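Local coordinates for protein putative xanthine dehydrogenase YAGS fad-binding subunit (Escherichia coli, PDB 5G5G) that binds molybdenum with pterin cytosine dinucleotide and probably carries out aldehyde oxidation as the large subunit of a three-chain periplasmic enzyme, at residues A372-P376 / V377-I381; G575-S578 / K579-Q583. All coordinates share one frame; numbering follows the deposited sequence.

Contact 1: residues A372-P376 / V377-I381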
# COMPACT_ATOMS: atom_id res chain seq x y z
N ALA C 372 28.93 13.78 -20.95
CA ALA C 372 30.39 13.73 -20.81
C ALA C 372 31.03 12.52 -21.47
O ALA C 372 32.28 12.49 -21.61
CB ALA C 372 30.76 13.76 -19.35
N GLY C 373 30.24 11.54 -21.88
CA GLY C 373 30.83 10.30 -22.44
C GLY C 373 31.48 9.37 -21.39
O GLY C 373 32.47 8.69 -21.68
N ILE C 374 30.95 9.36 -20.16
CA ILE C 374 31.57 8.61 -19.06
C ILE C 374 30.53 7.66 -18.53
O ILE C 374 29.40 8.06 -18.31
CB ILE C 374 32.07 9.58 -17.96
CG1 ILE C 374 33.14 10.54 -18.55
CG2 ILE C 374 32.60 8.82 -16.76
CD1 ILE C 374 33.58 11.61 -17.57
N ASP C 375 30.91 6.41 -18.32
CA ASP C 375 30.04 5.41 -17.68
C ASP C 375 29.49 5.98 -16.37
O ASP C 375 30.21 6.56 -15.58
CB ASP C 375 30.82 4.11 -17.42
CG ASP C 375 30.05 3.13 -16.59
OD1 ASP C 375 30.16 3.22 -15.36
OD2 ASP C 375 29.34 2.28 -17.16
N PRO C 376 28.19 5.80 -16.11
CA PRO C 376 27.59 6.48 -14.96
C PRO C 376 28.09 5.98 -13.59
O PRO C 376 28.03 6.72 -12.61
CB PRO C 376 26.07 6.23 -15.12
CG PRO C 376 25.98 5.14 -16.09
CD PRO C 376 27.20 5.16 -16.96
N VAL C 377 28.57 4.75 -13.53
CA VAL C 377 29.20 4.26 -12.27
C VAL C 377 30.52 4.96 -12.11
O VAL C 377 30.79 5.53 -11.07
CB VAL C 377 29.40 2.74 -12.26
CG1 VAL C 377 30.23 2.30 -11.06
CG2 VAL C 377 28.06 2.01 -12.32
N GLU C 378 31.37 4.94 -13.15
CA GLU C 378 32.66 5.63 -13.08
C GLU C 378 32.53 7.12 -12.81
O GLU C 378 33.37 7.71 -12.13
CB GLU C 378 33.45 5.43 -14.38
CG GLU C 378 33.98 3.99 -14.54
CD GLU C 378 34.91 3.53 -13.40
OE1 GLU C 378 35.63 4.33 -12.74
OE2 GLU C 378 34.92 2.31 -13.15
N PHE C 379 31.46 7.73 -13.35
CA PHE C 379 31.23 9.14 -13.15
C PHE C 379 31.02 9.49 -11.69
O PHE C 379 31.52 10.47 -11.23
CB PHE C 379 30.03 9.63 -13.99
CG PHE C 379 29.84 11.12 -13.97
CD1 PHE C 379 30.65 11.94 -14.74
CD2 PHE C 379 28.84 11.69 -13.20
CE1 PHE C 379 30.48 13.31 -14.74
CE2 PHE C 379 28.64 13.07 -13.24
CZ PHE C 379 29.46 13.88 -13.99
N ARG C 380 30.24 8.69 -10.99
CA ARG C 380 30.01 8.86 -9.54
C ARG C 380 31.28 8.59 -8.76
O ARG C 380 31.60 9.34 -7.84
CB ARG C 380 28.86 7.99 -9.06
CG ARG C 380 27.52 8.40 -9.63
CD ARG C 380 26.42 7.47 -9.09
NE ARG C 380 25.09 7.97 -9.47
CZ ARG C 380 24.55 7.84 -10.68
NH1 ARG C 380 25.20 7.19 -11.64
NH2 ARG C 380 23.33 8.33 -10.93
N ILE C 381 32.07 7.60 -9.15
CA ILE C 381 33.31 7.30 -8.45
C ILE C 381 34.26 8.50 -8.58
O ILE C 381 34.87 8.91 -7.58
CB ILE C 381 33.93 5.97 -8.94
CG1 ILE C 381 33.04 4.80 -8.48
CG2 ILE C 381 35.36 5.78 -8.39
CD1 ILE C 381 33.35 3.47 -9.18
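One carboxylate oxygen, Asp375 OD1, reaches two backbone N-H groups at the start of helix 376-382. The better-formed bond comes from Glu378 N, at 3.1 Å from Asp375 OD1 with an N-H...O angle of 164°, and it uses the anti lone pair of that oxygen. Val377 N lies closer to Asp375 OD1, at 2.9 Å, but its angle of 126° makes that bond weak. The reach depends on the torsion chi1 of 172°, which sets CG opposite the backbone N and beside the carbonyl carbon, folding the carboxylate back over the helix start. Asp375 O meanwhile accepts from Phe379 N at 2.8 Å.

Beside this polar grip, Ile374 and Phe379 meet at about a right angle. Ile374 CG2 rests 3.9 Å from Phe379 CB, while Ile374 CD1 comes to the ring edge, 4.1 Å from Phe379 CD1. Pro376 O receives two weak bonds, from Arg380 N and, at 3.0 Å, from Arg380 NH1, whose guanidinium presents its edge to the carbonyl oxygen and to Pro376 CB.

Further out, Arg380 NE forms a salt bridge with Glu362 on helix 354-372, and Asp375 OD2 accepts from Trp414 NE1, so Arg380, and the Asp375 carboxylate through its other oxygen, each have a partner beyond the helix start. The preceding helix ends in a Schellman motif at Gly373, which with its positive phi turns the chain toward the cap. Asp375 as N-cap, Pro376 in the first helical turn where no N-H is required, and an apolar pair joining the residue before the cap to the fourth residue after it together form a capped helix start with a hydrophobic staple, in the short connection between helices 354-372 and 376-382.

Contact 2: residues G575-S578 / K579-Q583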
# COMPACT_ATOMS: atom_id res chain seq x y z
N GLY C 575 26.96 13.15 22.34
CA GLY C 575 27.68 14.44 22.36
C GLY C 575 27.84 14.99 20.94
O GLY C 575 26.95 14.86 20.13
N THR C 576 29.00 15.54 20.64
CA THR C 576 29.24 16.29 19.42
C THR C 576 29.89 15.54 18.25
O THR C 576 30.33 16.19 17.30
CB THR C 576 30.14 17.51 19.71
OG1 THR C 576 31.40 17.07 20.25
CG2 THR C 576 29.48 18.42 20.71
N LEU C 577 29.92 14.19 18.28
CA LEU C 577 30.53 13.45 17.14
C LEU C 577 29.77 13.64 15.83
O LEU C 577 30.38 13.62 14.78
CB LEU C 577 30.68 11.96 17.45
CG LEU C 577 31.73 11.66 18.51
CD1 LEU C 577 31.51 10.23 18.99
CD2 LEU C 577 33.16 11.87 18.03
N SER C 578 28.45 13.86 15.89
CA SER C 578 27.71 14.11 14.67
C SER C 578 27.97 15.52 14.10
O SER C 578 27.60 15.77 12.95
CB SER C 578 26.22 13.93 14.90
OG SER C 578 25.82 14.89 15.87
N LYS C 579 28.53 16.44 14.88
CA LYS C 579 29.01 17.73 14.32
C LYS C 579 30.45 17.63 13.84
O LYS C 579 30.82 18.19 12.81
CB LYS C 579 28.91 18.85 15.35
CG LYS C 579 27.49 19.07 15.82
CD LYS C 579 27.45 20.13 16.93
CE LYS C 579 26.10 20.83 16.99
NZ LYS C 579 25.87 21.67 15.77
N GLU C 580 31.27 16.92 14.60
CA GLU C 580 32.67 16.74 14.25
C GLU C 580 32.87 15.98 12.92
O GLU C 580 33.79 16.30 12.13
CB GLU C 580 33.41 16.03 15.40
CG GLU C 580 34.85 15.78 15.03
CD GLU C 580 35.71 15.36 16.19
OE1 GLU C 580 35.14 15.01 17.27
OE2 GLU C 580 36.94 15.35 15.96
N TYR C 581 32.04 14.96 12.70
CA TYR C 581 32.05 14.16 11.51
C TYR C 581 30.69 14.26 10.86
O TYR C 581 29.68 14.45 11.54
CB TYR C 581 32.28 12.70 11.86
CG TYR C 581 33.64 12.41 12.40
CD1 TYR C 581 33.88 12.49 13.76
CD2 TYR C 581 34.69 12.07 11.54
CE1 TYR C 581 35.13 12.20 14.28
CE2 TYR C 581 35.95 11.78 12.05
CZ TYR C 581 36.15 11.87 13.42
OH TYR C 581 37.37 11.62 13.95
N GLN C 582 30.64 14.00 9.55
CA GLN C 582 29.36 13.81 8.89
C GLN C 582 29.07 12.31 8.91
O GLN C 582 29.86 11.52 8.38
CB GLN C 582 29.41 14.32 7.44
CG GLN C 582 28.09 14.17 6.70
CD GLN C 582 26.97 14.91 7.38
OE1 GLN C 582 27.09 16.09 7.72
NE2 GLN C 582 25.92 14.24 7.60
N GLN C 583 27.96 11.90 9.53
CA GLN C 583 27.61 10.49 9.62
C GLN C 583 26.49 10.24 8.63
O GLN C 583 25.38 10.83 8.73
CB GLN C 583 27.14 10.12 11.02
CG GLN C 583 28.15 10.45 12.10
CD GLN C 583 27.75 9.90 13.45
OE1 GLN C 583 27.02 8.90 13.55
NE2 GLN C 583 28.22 10.57 14.51
O HOH W 1 26.62 13.85 11.05
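Thr576 O is gripped by two backbone N-H groups. Glu580 N approaches it at 3.0 Å with an N-H...O angle of 163°, whereas Lys579 N, also 3.0 Å from Thr576 O, bends to 134° and bonds weakly. Leu577 O then accepts from Tyr581 N at 3.0 Å, and the Tyr581 ring offers its edge to the same oxygen, Tyr581 CD1 lying 3.8 Å from Leu577 O. These bonds define helix 577-580, a single short turn that connects strand 566-574 to strand 584-596. Although Thr576 holds the N-cap position, its side chain makes no capping bond.

Leu577 and Glu580 run side by side in the same direction, with Leu577 CD2 3.8 Å from Glu580 OE1. Where the chain leaves the turn, a water donates to Ser578 O and accepts from Gln583 N at 2.8 Å, bridging helix and strand approach. The Gln583 chain, extended beyond CG (chi2 -172°), carries NE2 back to the Ser578 backbone, 3.6 Å from Ser578 CA, while Gln583 OE1 is held by Asn442 ND2. Arg394 binds the carbonyls of Ser578 and Lys579 and also Gln582 OE1.

In the fold
Both contacts are local, partly buried and stabilise a short helix, but they lie apart: their centres are 31 Å from each other, their nearest atoms about 16 Å, and they share no element. Contact 1 sits farther out, its centre about 30 Å from that of the chain against 22 Å for contact 2, yet more of its touching residues are buried, four of seven against two. It follows one helix into the next with a side-chain cap and an apolar pair, and Arg380 is tied outside the contact to Glu362 of helix 354-372. Contact 2 links two strands and relies on backbone bonds, a water and an outside arginine; the side chain of Gln583 lies about 11 Å from the bound pterin cytosine dinucleotide.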